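PDB 6OFT: probable zinc protease PqqL from Escherichia coli, which probably acts in the periplasm as a zinc-dependent metalloendopeptidase of the M16 family, the present chain being the first half of the protein. Local coordinates for residues A[66-69]-A[70-73]; A[74-78]-A[79-83]; A[386-390]-A[391-395]; A[418-421]-A[422-425]; A[452-455]-A[456-459]. All coordinates share one frame; numbering follows the deposited sequence.

Contact 1 (A[66-69]-A[70-73]); sequences TWPG and NKVI
The indole of W67 meets V72 at a slant: V72 CG2 lies 4.2 Å from W67 CG, and K71 O approaches the ring just as obliquely, while T66 CB sits over one face, 3.9 Å above the plane and displaced toward the rim. Between side chains the nearest approach is W67 CB to V72 CG2, 3.5 Å, with K71 CB 3.7 Å from the same W67 CB. Because CG is anti to the carbonyl carbon (chi1 -57°), the ring swings off past residues 70-73 instead of lying on them. Here the backbone makes a type II' beta turn from P68 to K71, closed by a hydrogen bond from K71 N to P68 O at 3.1 Å. G69 holds its first corner with phi 52°, a positive value that favours glycine. The helix then starts without a side-chain cap from N70, whose side chain lies about 8 Å from that of E134, a predicted zinc ligand. Water 1 accepts from V72 N at 2.8 Å and lies close to W67 O and G69 O, and water 2 accepts from I73 N, so solvent serves these first-turn amides. K71 NZ turns to E74 in a salt bridge. In the M16 peptidase domain W67 packs on Q112, A115 and E119 of helix 107-122 and V72 on W120 of the same helix, whereas I73 faces F61 and F83 in the flanking loops.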
loop_
_atom_site.group_PDB
_atom_site.type_symbol
_atom_site.label_atom_id
_atom_site.label_comp_id
_atom_site.label_asym_id
_atom_site.label_seq_id
_atom_site.Cartn_x
_atom_site.Cartn_y
_atom_site.Cartn_z
ATOM N N THR A 66 7.522 -32.879 4.348
ATOM C CA THR A 66 8.914 -33.295 4.104
ATOM C C THR A 66 9.906 -32.628 5.075
ATOM O O THR A 66 10.933 -33.225 5.415
ATOM C CB THR A 66 9.290 -33.075 2.630
ATOM O OG1 THR A 66 8.229 -33.559 1.809
ATOM C CG2 THR A 66 10.604 -33.777 2.227
ATOM N N TRP A 67 9.602 -31.394 5.510
ATOM C CA TRP A 67 10.472 -30.611 6.382
ATOM C C TRP A 67 9.820 -30.266 7.748
ATOM O O TRP A 67 9.427 -29.117 7.966
ATOM C CB TRP A 67 10.981 -29.356 5.634
ATOM C CG TRP A 67 11.719 -29.670 4.362
ATOM C CD1 TRP A 67 12.993 -30.145 4.247
ATOM C CD2 TRP A 67 11.199 -29.586 3.025
ATOM N NE1 TRP A 67 13.292 -30.387 2.924
ATOM C CE2 TRP A 67 12.209 -30.058 2.153
ATOM C CE3 TRP A 67 9.959 -29.200 2.479
ATOM C CZ2 TRP A 67 12.031 -30.116 0.765
ATOM C CZ3 TRP A 67 9.785 -29.262 1.109
ATOM C CH2 TRP A 67 10.807 -29.722 0.266
ATOM N N PRO A 68 9.702 -31.231 8.695
ATOM C CA PRO A 68 9.096 -30.895 9.998
ATOM C C PRO A 68 9.993 -29.997 10.849
ATOM O O PRO A 68 11.167 -29.840 10.533
ATOM C CB PRO A 68 8.873 -32.263 10.646
ATOM C CG PRO A 68 9.915 -33.146 10.023
ATOM C CD PRO A 68 10.101 -32.658 8.636
ATOM N N GLY A 69 9.428 -29.407 11.900
ATOM C CA GLY A 69 10.146 -28.527 12.820
ATOM C C GLY A 69 10.900 -27.397 12.140
ATOM O O GLY A 69 10.330 -26.652 11.342
ATOM N N ASN A 70 12.204 -27.310 12.410
ATOM C CA ASN A 70 13.098 -26.291 11.861
ATOM C C ASN A 70 13.761 -26.671 10.506
ATOM O O ASN A 70 14.637 -25.938 10.029
ATOM C CB ASN A 70 14.174 -25.959 12.905
ATOM C CG ASN A 70 14.815 -24.613 12.694
ATOM O OD1 ASN A 70 14.140 -23.607 12.472
ATOM N ND2 ASN A 70 16.139 -24.573 12.745
ATOM N N LYS A 71 13.337 -27.781 9.879
ATOM C CA LYS A 71 13.967 -28.249 8.639
ATOM C C LYS A 71 13.797 -27.310 7.429
ATOM O O LYS A 71 14.689 -27.304 6.588
ATOM C CB LYS A 71 13.554 -29.685 8.282
ATOM C CG LYS A 71 14.048 -30.741 9.276
ATOM C CD LYS A 71 15.534 -31.065 9.131
ATOM C CE LYS A 71 16.012 -32.038 10.178
ATOM N NZ LYS A 71 17.472 -31.899 10.427
ATOM N N VAL A 72 12.708 -26.511 7.337
ATOM C CA VAL A 72 12.529 -25.558 6.218
ATOM C C VAL A 72 13.623 -24.477 6.298
ATOM O O VAL A 72 14.281 -24.189 5.293
ATOM C CB VAL A 72 11.072 -24.980 6.118
ATOM C CG1 VAL A 72 11.025 -23.578 5.516
ATOM C CG2 VAL A 72 10.171 -25.917 5.323
ATOM N N ILE A 73 13.855 -23.954 7.516
ATOM C CA ILE A 73 14.863 -22.929 7.790
ATOM C C ILE A 73 16.276 -23.477 7.593
ATOM O O ILE A 73 17.106 -22.800 6.977
ATOM C CB ILE A 73 14.626 -22.277 9.180
ATOM C CG1 ILE A 73 13.295 -21.447 9.200
ATOM C CG2 ILE A 73 15.837 -21.474 9.680
ATOM C CD1 ILE A 73 13.201 -20.155 8.273
HETATM O O HOH W 1 10.242 -26.653 8.655
HETATM O O HOH W 2 11.701 -24.545 9.520
#

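Contact 2 (A[74-78]-A[79-83]); sequences ETFES and MGLRF
A Schellman motif ends helix 71-77, with F76 and E77 supplying the acceptors and G80, at phi 71°, as the C-prime residue. L81 N donates to F76 O at 3.0 Å and G80 N to E77 O at 3.0 Å. M79 N also donates to F76 O, reaching it from the face opposite to that used by L81 N, so two amides grip one carbonyl. The reversal brings L81 back beside F76, whose CD1 has L81 CD1 at the ring edge, 4.1 Å away, and M79 CE at a slant, 4.0 Å away. F76 and L81 together press on V87 of strand 87-91, and V100 and L102 of strand 96-103 take up F76 and L81 respectively, fastening the helix end to the sheet. On the outer side, bends at chi2 of E77 and chi3 of R82 bring the two into a side-on salt bridge, carboxylate and guanidinium planes only 25° apart. R82 NE lies 2.9 Å from E77 OE2 on an almost straight bond (177°) that uses the syn lone pair, and R82 NH2 takes E77 OE1 at 3.0 Å. Water 3 donates to E77 OE2 and accepts from F83 N, while S78 OG donates to T75 O at 2.7 Å.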
loop_
_atom_site.group_PDB
_atom_site.type_symbol
_atom_site.label_atom_id
_atom_site.label_comp_id
_atom_site.label_asym_id
_atom_site.label_seq_id
_atom_site.Cartn_x
_atom_site.Cartn_y
_atom_site.Cartn_z
ATOM N N GLU A 74 16.521 -24.718 8.044
ATOM C CA GLU A 74 17.811 -25.405 7.886
ATOM C C GLU A 74 18.100 -25.669 6.413
ATOM O O GLU A 74 19.263 -25.614 6.011
ATOM C CB GLU A 74 17.856 -26.729 8.686
ATOM C CG GLU A 74 17.905 -26.541 10.201
ATOM C CD GLU A 74 17.716 -27.775 11.071
ATOM O OE1 GLU A 74 17.866 -28.907 10.557
ATOM O OE2 GLU A 74 17.427 -27.606 12.279
ATOM N N THR A 75 17.050 -25.947 5.603
ATOM C CA THR A 75 17.224 -26.175 4.164
ATOM C C THR A 75 17.617 -24.850 3.490
ATOM O O THR A 75 18.557 -24.833 2.686
ATOM C CB THR A 75 15.989 -26.840 3.539
ATOM O OG1 THR A 75 15.735 -28.078 4.211
ATOM C CG2 THR A 75 16.164 -27.114 2.045
ATOM N N PHE A 76 16.920 -23.748 3.827
ATOM C CA PHE A 76 17.250 -22.428 3.260
ATOM C C PHE A 76 18.677 -22.040 3.655
ATOM O O PHE A 76 19.438 -21.622 2.796
ATOM C CB PHE A 76 16.253 -21.350 3.715
ATOM C CG PHE A 76 14.954 -21.297 2.947
ATOM C CD1 PHE A 76 14.949 -21.115 1.567
ATOM C CD2 PHE A 76 13.733 -21.372 3.610
ATOM C CE1 PHE A 76 13.742 -21.033 0.858
ATOM C CE2 PHE A 76 12.527 -21.293 2.899
ATOM C CZ PHE A 76 12.542 -21.107 1.534
ATOM N N GLU A 77 19.036 -22.214 4.939
ATOM C CA GLU A 77 20.379 -21.920 5.469
ATOM C C GLU A 77 21.504 -22.686 4.728
ATOM O O GLU A 77 22.553 -22.103 4.470
ATOM C CB GLU A 77 20.439 -22.138 6.987
ATOM C CG GLU A 77 19.836 -20.992 7.800
ATOM C CD GLU A 77 20.648 -19.715 7.977
ATOM O OE1 GLU A 77 21.894 -19.764 7.865
ATOM O OE2 GLU A 77 20.033 -18.659 8.249
ATOM N N SER A 78 21.254 -23.957 4.322
ATOM C CA SER A 78 22.211 -24.798 3.572
ATOM C C SER A 78 22.460 -24.289 2.133
ATOM O O SER A 78 23.391 -24.740 1.464
ATOM C CB SER A 78 21.758 -26.257 3.549
ATOM O OG SER A 78 20.709 -26.460 2.617
ATOM N N MET A 79 21.617 -23.363 1.664
ATOM C CA MET A 79 21.720 -22.733 0.338
ATOM C C MET A 79 22.125 -21.263 0.503
ATOM O O MET A 79 22.082 -20.502 -0.462
ATOM C CB MET A 79 20.385 -22.850 -0.426
ATOM C CG MET A 79 19.918 -24.299 -0.640
ATOM S SD MET A 79 18.428 -24.371 -1.664
ATOM C CE MET A 79 17.178 -23.781 -0.492
ATOM N N GLY A 80 22.509 -20.893 1.730
ATOM C CA GLY A 80 22.955 -19.553 2.099
ATOM C C GLY A 80 21.852 -18.515 2.107
ATOM O O GLY A 80 22.113 -17.323 1.924
ATOM N N LEU A 81 20.616 -18.957 2.333
ATOM C CA LEU A 81 19.433 -18.095 2.346
ATOM C C LEU A 81 18.932 -17.926 3.781
ATOM O O LEU A 81 18.684 -18.911 4.476
ATOM C CB LEU A 81 18.362 -18.654 1.371
ATOM C CG LEU A 81 18.867 -18.867 -0.073
ATOM C CD1 LEU A 81 17.856 -19.672 -0.928
ATOM C CD2 LEU A 81 19.195 -17.528 -0.765
ATOM N N ARG A 82 18.884 -16.680 4.241
ATOM C CA ARG A 82 18.577 -16.346 5.625
ATOM C C ARG A 82 17.242 -15.662 5.799
ATOM O O ARG A 82 16.918 -14.747 5.055
ATOM C CB ARG A 82 19.717 -15.480 6.207
ATOM C CG ARG A 82 19.587 -15.159 7.694
ATOM C CD ARG A 82 20.947 -14.956 8.312
ATOM N NE ARG A 82 21.627 -16.233 8.544
ATOM C CZ ARG A 82 22.897 -16.348 8.920
ATOM N NH1 ARG A 82 23.640 -15.265 9.109
ATOM N NH2 ARG A 82 23.431 -17.545 9.112
ATOM N N PHE A 83 16.479 -16.110 6.804
ATOM C CA PHE A 83 15.189 -15.529 7.165
ATOM C C PHE A 83 15.429 -14.083 7.618
ATOM O O PHE A 83 16.365 -13.813 8.385
ATOM C CB PHE A 83 14.507 -16.360 8.273
ATOM C CG PHE A 83 13.128 -15.844 8.615
ATOM C CD1 PHE A 83 12.042 -16.109 7.783
ATOM C CD2 PHE A 83 12.927 -15.042 9.730
ATOM C CE1 PHE A 83 10.774 -15.593 8.070
ATOM C CE2 PHE A 83 11.658 -14.539 10.024
ATOM C CZ PHE A 83 10.590 -14.812 9.188
HETATM O O HOH W 3 17.422 -18.175 8.473
#

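Contact 3 (A[386-390]-A[391-395]); sequences ASSSL and NNTPF
The backbone of S387 and S388 holds the turn that follows: N391 N donates to S387 O at 3.0 Å with an N-H...O angle of 156°, and T393 N donates to S388 O at 3.1 Å, in the carbonyl plane and on a lone pair. Between these two donors N392 leaves helical geometry with phi at 54°, the chain turns, and T393 to F395 run back beside the last turn of the helix. S388 and N391 share the side-chain contact. S388 CB lies 3.3 Å from T393 O, and S388 OG lies in the plane of the F395 ring at the edge, 3.6 Å from F395 CD1. That hydroxyl sits beside its own backbone N, anti to the carbonyl carbon (chi1 -56°), and from there it is hydrogen-bonded to R384 O one turn earlier. T393 OG1 comes 3.7 Å from S388 CA. This is the C-terminal end of helix 378-391, which packs against strands 31-38 and 199-205 of the six-stranded sheet: A386 touches W35 and I202, and S389 OG bonds to Q37. F395, on the outgoing chain, rests on L381, R384 and L385 of the same helix and pairs by backbone with D6. N391 folds over the preceding turn, its CB 3.5 Å and its CG 3.6 Å from S387 O. With an alanine here the end of the side chain would be gone, which would probably uncover the S387 carbonyl on that side and open a gap toward Q267.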
loop_
_atom_site.group_PDB
_atom_site.type_symbol
_atom_site.label_atom_id
_atom_site.label_comp_id
_atom_site.label_asym_id
_atom_site.label_seq_id
_atom_site.Cartn_x
_atom_site.Cartn_y
_atom_site.Cartn_z
ATOM N N ALA A 386 3.070 -7.468 -7.897
ATOM C CA ALA A 386 2.249 -8.094 -6.840
ATOM C C ALA A 386 0.970 -7.265 -6.601
ATOM O O ALA A 386 -0.113 -7.823 -6.437
ATOM C CB ALA A 386 3.051 -8.221 -5.547
ATOM N N SER A 387 1.105 -5.931 -6.620
ATOM C CA SER A 387 -0.001 -4.989 -6.452
ATOM C C SER A 387 -1.002 -5.104 -7.610
ATOM O O SER A 387 -2.209 -5.096 -7.378
ATOM C CB SER A 387 0.543 -3.564 -6.372
ATOM O OG SER A 387 -0.460 -2.699 -5.873
ATOM N N SER A 388 -0.507 -5.221 -8.864
ATOM C CA SER A 388 -1.374 -5.378 -10.044
ATOM C C SER A 388 -2.157 -6.674 -9.937
ATOM O O SER A 388 -3.356 -6.714 -10.230
ATOM C CB SER A 388 -0.542 -5.374 -11.328
ATOM O OG SER A 388 0.213 -4.181 -11.379
ATOM N N SER A 389 -1.486 -7.721 -9.470
ATOM C CA SER A 389 -2.076 -9.041 -9.254
ATOM C C SER A 389 -3.175 -9.003 -8.184
ATOM O O SER A 389 -4.263 -9.571 -8.385
ATOM C CB SER A 389 -0.996 -10.042 -8.859
ATOM O OG SER A 389 -1.561 -11.326 -8.669
ATOM N N LEU A 390 -2.900 -8.328 -7.061
ATOM C CA LEU A 390 -3.867 -8.216 -5.968
ATOM C C LEU A 390 -5.146 -7.456 -6.400
ATOM O O LEU A 390 -6.263 -7.869 -6.071
ATOM C CB LEU A 390 -3.196 -7.526 -4.775
ATOM C CG LEU A 390 -4.072 -7.270 -3.547
ATOM C CD1 LEU A 390 -4.216 -8.518 -2.712
ATOM C CD2 LEU A 390 -3.520 -6.121 -2.707
ATOM N N ASN A 391 -4.968 -6.360 -7.143
ATOM C CA ASN A 391 -6.062 -5.485 -7.556
ATOM C C ASN A 391 -6.722 -5.847 -8.860
ATOM O O ASN A 391 -7.698 -5.190 -9.220
ATOM C CB ASN A 391 -5.580 -4.035 -7.596
ATOM C CG ASN A 391 -5.241 -3.516 -6.226
ATOM O OD1 ASN A 391 -4.076 -3.312 -5.887
ATOM N ND2 ASN A 391 -6.255 -3.309 -5.406
ATOM N N ASN A 392 -6.193 -6.875 -9.571
ATOM C CA ASN A 392 -6.651 -7.336 -10.889
ATOM C C ASN A 392 -6.663 -6.159 -11.892
ATOM O O ASN A 392 -7.641 -5.910 -12.602
ATOM C CB ASN A 392 -7.996 -8.094 -10.789
ATOM C CG ASN A 392 -8.383 -8.865 -12.033
ATOM O OD1 ASN A 392 -7.549 -9.482 -12.716
ATOM N ND2 ASN A 392 -9.669 -8.848 -12.353
ATOM N N THR A 393 -5.566 -5.388 -11.881
ATOM C CA THR A 393 -5.399 -4.222 -12.739
ATOM C C THR A 393 -4.230 -4.495 -13.653
ATOM O O THR A 393 -3.259 -5.114 -13.214
ATOM C CB THR A 393 -5.192 -2.925 -11.939
ATOM O OG1 THR A 393 -4.040 -3.059 -11.111
ATOM C CG2 THR A 393 -6.420 -2.514 -11.128
ATOM N N PRO A 394 -4.293 -4.049 -14.920
ATOM C CA PRO A 394 -3.184 -4.333 -15.850
ATOM C C PRO A 394 -1.859 -3.720 -15.410
ATOM O O PRO A 394 -1.828 -2.579 -14.962
ATOM C CB PRO A 394 -3.672 -3.758 -17.188
ATOM C CG PRO A 394 -5.166 -3.628 -17.041
ATOM C CD PRO A 394 -5.403 -3.338 -15.597
ATOM N N PHE A 395 -0.775 -4.504 -15.490
ATOM C CA PHE A 395 0.575 -4.049 -15.143
ATOM C C PHE A 395 1.159 -3.376 -16.383
ATOM O O PHE A 395 1.591 -4.059 -17.313
ATOM C CB PHE A 395 1.428 -5.236 -14.694
ATOM C CG PHE A 395 2.888 -4.968 -14.411
ATOM C CD1 PHE A 395 3.285 -4.375 -13.214
ATOM C CD2 PHE A 395 3.873 -5.404 -15.293
ATOM C CE1 PHE A 395 4.642 -4.201 -12.916
ATOM C CE2 PHE A 395 5.230 -5.237 -14.991
ATOM C CZ PHE A 395 5.605 -4.640 -13.803
#

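Contact 4 (A[418-421]-A[422-425]); sequences AEKW and QQLR
W421 carries CG anti to its backbone N (chi1 -177°) and R425, one turn on, anti to the carbonyl carbon (chi1 -65°), which lays the two side chains alongside each other, pointing the same way. R425 CG rides over the indole in a CH-pi contact, 3.7 Å from the centroid of the five-membered ring and 24° off its normal; it is 3.4 Å from W421 NE1. R425 CD follows at 3.9 Å from W421 CZ2, and bends at chi2 and chi3 carry the guanidinium onward. The backbone between them is regular alpha helix, with R425 N donating to W421 O at 2.9 Å. On the far side of the helix Q423 CG lies 3.4 Å from E419 O. Helix 414-425 packs against helix 271-296 (L283 with W421, W280 with L424), helix 331-348 (L342 with W421 and R425) and strand 256-264 of the five-stranded mixed sheet, which carries L259 and Y261. The carboxylate of D346 takes W421 NE1 on one oxygen and R425 NH2 in a salt bridge on the other, and Y261 OH meets R425 NH1. The guanidinium charge is thus likely to be largely offset by D346, while the aliphatic part of R425 is spent on the indole face.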
loop_
_atom_site.group_PDB
_atom_site.type_symbol
_atom_site.label_atom_id
_atom_site.label_comp_id
_atom_site.label_asym_id
_atom_site.label_seq_id
_atom_site.Cartn_x
_atom_site.Cartn_y
_atom_site.Cartn_z
ATOM N N ALA A 418 -10.713 22.062 -11.688
ATOM C CA ALA A 418 -11.486 23.006 -10.866
ATOM C C ALA A 418 -12.778 22.326 -10.447
ATOM O O ALA A 418 -13.205 22.487 -9.306
ATOM C CB ALA A 418 -11.779 24.290 -11.641
ATOM N N GLU A 419 -13.360 21.508 -11.350
ATOM C CA GLU A 419 -14.564 20.724 -11.084
ATOM C C GLU A 419 -14.309 19.693 -9.988
ATOM O O GLU A 419 -15.100 19.604 -9.040
ATOM C CB GLU A 419 -15.047 20.023 -12.354
ATOM C CG GLU A 419 -16.508 19.618 -12.284
ATOM C CD GLU A 419 -16.850 18.383 -13.088
ATOM O OE1 GLU A 419 -16.438 18.298 -14.268
ATOM O OE2 GLU A 419 -17.538 17.497 -12.533
ATOM N N LYS A 420 -13.194 18.941 -10.108
ATOM C CA LYS A 420 -12.776 17.912 -9.164
ATOM C C LYS A 420 -12.424 18.493 -7.799
ATOM O O LYS A 420 -12.750 17.877 -6.768
ATOM C CB LYS A 420 -11.600 17.105 -9.726
ATOM C CG LYS A 420 -12.027 15.851 -10.455
ATOM C CD LYS A 420 -11.429 14.609 -9.804
ATOM C CE LYS A 420 -11.402 13.390 -10.698
ATOM N NZ LYS A 420 -12.732 13.073 -11.294
ATOM N N TRP A 421 -11.759 19.672 -7.786
ATOM C CA TRP A 421 -11.424 20.383 -6.555
ATOM C C TRP A 421 -12.703 20.821 -5.822
ATOM O O TRP A 421 -12.812 20.626 -4.607
ATOM C CB TRP A 421 -10.541 21.598 -6.824
ATOM C CG TRP A 421 -10.138 22.297 -5.558
ATOM C CD1 TRP A 421 -10.728 23.398 -5.000
ATOM C CD2 TRP A 421 -9.090 21.903 -4.665
ATOM N NE1 TRP A 421 -10.086 23.735 -3.833
ATOM C CE2 TRP A 421 -9.085 22.825 -3.593
ATOM C CE3 TRP A 421 -8.085 20.916 -4.717
ATOM C CZ2 TRP A 421 -8.132 22.773 -2.565
ATOM C CZ3 TRP A 421 -7.171 20.841 -3.677
ATOM C CH2 TRP A 421 -7.204 21.759 -2.613
ATOM N N GLN A 422 -13.668 21.407 -6.553
ATOM C CA GLN A 422 -14.934 21.819 -5.947
ATOM C C GLN A 422 -15.695 20.623 -5.365
ATOM O O GLN A 422 -16.280 20.746 -4.287
ATOM C CB GLN A 422 -15.800 22.620 -6.921
ATOM C CG GLN A 422 -16.778 23.537 -6.194
ATOM C CD GLN A 422 -17.902 24.000 -7.077
ATOM O OE1 GLN A 422 -18.958 23.373 -7.140
ATOM N NE2 GLN A 422 -17.704 25.109 -7.768
ATOM N N GLN A 423 -15.660 19.464 -6.046
ATOM C CA GLN A 423 -16.304 18.231 -5.563
ATOM C C GLN A 423 -15.646 17.708 -4.279
ATOM O O GLN A 423 -16.354 17.341 -3.336
ATOM C CB GLN A 423 -16.296 17.155 -6.646
ATOM C CG GLN A 423 -17.317 17.417 -7.747
ATOM C CD GLN A 423 -17.072 16.570 -8.973
ATOM O OE1 GLN A 423 -15.991 16.005 -9.166
ATOM N NE2 GLN A 423 -18.077 16.479 -9.838
ATOM N N LEU A 424 -14.322 17.713 -4.260
ATOM C CA LEU A 424 -13.526 17.259 -3.097
ATOM C C LEU A 424 -13.811 18.175 -1.909
ATOM O O LEU A 424 -14.016 17.672 -0.858
ATOM C CB LEU A 424 -12.036 17.288 -3.423
ATOM C CG LEU A 424 -11.098 16.976 -2.263
ATOM C CD1 LEU A 424 -11.245 15.543 -1.811
ATOM C CD2 LEU A 424 -9.662 17.261 -2.619
ATOM N N ARG A 425 -13.903 19.455 -2.133
ATOM C CA ARG A 425 -14.118 20.439 -1.051
ATOM C C ARG A 425 -15.556 20.374 -0.500
ATOM O O ARG A 425 -15.763 20.878 0.574
ATOM C CB ARG A 425 -13.689 21.829 -1.529
ATOM C CG ARG A 425 -12.203 21.964 -1.813
ATOM C CD ARG A 425 -11.396 22.006 -0.539
ATOM N NE ARG A 425 -11.384 23.339 0.014
ATOM C CZ ARG A 425 -11.108 23.634 1.268
ATOM N NH1 ARG A 425 -10.799 22.689 2.128
ATOM N NH2 ARG A 425 -11.138 24.879 1.656
#

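Contact 5 (A[452-455]-A[456-459]); sequences LALE and KEYA
Y458 lies beside L454 one turn away on helix 448-459, the last helix of the modelled chain, and can be followed outward atom by atom. Its CB is 3.7 Å from L454 O, and CG follows at 3.9 Å from the same oxygen. CD2 comes much nearer, 3.2 Å from L454 O, which lies at the ring edge near its plane. CE2 then meets the leucine side chain, 3.8 Å from L454 CD1 and 4.0 Å from L454 CG, the latter in the ring plane. At the tip, OH is hydrogen-bonded to N336 OD1 of helix 331-348, on which the Y458 side chain also touches M339 and A340. With L454 CG anti to the backbone N (chi1 -166°) and Y458 CG anti to the carbonyl carbon (chi1 -81°), the two side chains run the same way. L454 thus meets the ring at its edge, not over its face. An alanine here would lack the ring and hydroxyl, which would probably leave L454 without its flank and N336 OD1 without this partner. L454 CD1 has a second neighbour in E457 OE2, 3.9 Å away. E455 turns to W432 and M339, its OE2 hydrogen-bonded to a glycerol that probably came from the crystallisation liquor. The helical bonds run on through the segment, and in the last of them A459 N meets E455 O at 2.8 Å, nearly along the C=O axis.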
loop_
_atom_site.group_PDB
_atom_site.type_symbol
_atom_site.label_atom_id
_atom_site.label_comp_id
_atom_site.label_asym_id
_atom_site.label_seq_id
_atom_site.Cartn_x
_atom_site.Cartn_y
_atom_site.Cartn_z
ATOM N N LEU A 452 -12.550 26.312 12.284
ATOM C CA LEU A 452 -13.645 26.711 11.364
ATOM C C LEU A 452 -13.792 28.234 11.318
ATOM O O LEU A 452 -14.184 28.692 10.281
ATOM C CB LEU A 452 -14.938 25.991 11.732
ATOM C CG LEU A 452 -14.908 24.470 11.626
ATOM C CD1 LEU A 452 -16.302 23.906 11.610
ATOM C CD2 LEU A 452 -14.137 24.001 10.404
ATOM N N ALA A 453 -13.472 28.977 12.376
ATOM C CA ALA A 453 -13.551 30.445 12.307
ATOM C C ALA A 453 -12.437 30.953 11.383
ATOM O O ALA A 453 -12.623 31.946 10.675
ATOM C CB ALA A 453 -13.410 31.062 13.693
ATOM N N LEU A 454 -11.288 30.255 11.379
ATOM C CA LEU A 454 -10.163 30.581 10.515
ATOM C C LEU A 454 -10.517 30.258 9.060
ATOM O O LEU A 454 -10.186 31.031 8.166
ATOM C CB LEU A 454 -8.895 29.845 10.977
ATOM C CG LEU A 454 -7.563 30.339 10.387
ATOM C CD1 LEU A 454 -7.269 31.822 10.779
ATOM C CD2 LEU A 454 -6.415 29.413 10.790
ATOM N N GLU A 455 -11.262 29.205 8.841
ATOM C CA GLU A 455 -11.712 28.824 7.484
ATOM C C GLU A 455 -12.696 29.885 6.983
ATOM O O GLU A 455 -12.546 30.324 5.872
ATOM C CB GLU A 455 -12.342 27.434 7.521
ATOM C CG GLU A 455 -12.730 26.879 6.173
ATOM C CD GLU A 455 -13.424 25.538 6.265
ATOM O OE1 GLU A 455 -14.614 25.518 6.434
ATOM O OE2 GLU A 455 -12.768 24.546 6.221
ATOM N N LYS A 456 -13.637 30.295 7.792
ATOM C CA LYS A 456 -14.631 31.306 7.402
ATOM C C LYS A 456 -13.939 32.643 7.076
ATOM O O LYS A 456 -14.310 33.310 6.108
ATOM C CB LYS A 456 -15.675 31.484 8.524
ATOM C CG LYS A 456 -16.835 32.408 8.150
ATOM C CD LYS A 456 -17.569 32.915 9.380
ATOM C CE LYS A 456 -18.796 33.700 8.986
ATOM N NZ LYS A 456 -19.365 34.453 10.137
ATOM N N GLU A 457 -12.952 33.034 7.900
ATOM C CA GLU A 457 -12.139 34.243 7.729
ATOM C C GLU A 457 -11.509 34.230 6.322
ATOM O O GLU A 457 -11.675 35.196 5.580
ATOM C CB GLU A 457 -11.038 34.276 8.807
ATOM C CG GLU A 457 -10.137 35.497 8.795
ATOM C CD GLU A 457 -9.045 35.451 9.849
ATOM O OE1 GLU A 457 -9.382 35.446 11.056
ATOM O OE2 GLU A 457 -7.852 35.421 9.468
ATOM N N TYR A 458 -10.832 33.119 5.957
ATOM C CA TYR A 458 -10.190 32.951 4.652
ATOM C C TYR A 458 -11.191 32.842 3.493
ATOM O O TYR A 458 -10.937 33.418 2.433
ATOM C CB TYR A 458 -9.197 31.783 4.655
ATOM C CG TYR A 458 -7.860 32.172 5.248
ATOM C CD1 TYR A 458 -6.949 32.937 4.522
ATOM C CD2 TYR A 458 -7.509 31.791 6.540
ATOM C CE1 TYR A 458 -5.721 33.308 5.066
ATOM C CE2 TYR A 458 -6.284 32.161 7.097
ATOM C CZ TYR A 458 -5.391 32.919 6.353
ATOM O OH TYR A 458 -4.175 33.286 6.886
ATOM N N ALA A 459 -12.343 32.172 3.713
ATOM C CA ALA A 459 -13.391 32.015 2.700
ATOM C C ALA A 459 -14.017 33.348 2.277
ATOM O O ALA A 459 -14.443 33.478 1.127
ATOM C CB ALA A 459 -14.473 31.076 3.200
#

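Contacts 1 and 2 adjoin, their centres 11 Å apart, and bracket helix 71-77: the first is a surface turn served by waters where the helix starts, the second a partly buried end with an ion pair outside and apolar groups on the sheet. They touch by packing, W67 CD1 to T75 OG1 at 3.4 Å. Contact 3, about 12 Å from the chain centre, closes helix 378-391 mostly through backbone bonds and a serine. Contacts 4 and 5, centres about 18 Å apart, lie on the opposite side of the chain's centre from the first two. Both rest on helix 331-348, but the partly buried one pairs aromatic and cationic groups, the surface one leucine and tyrosine.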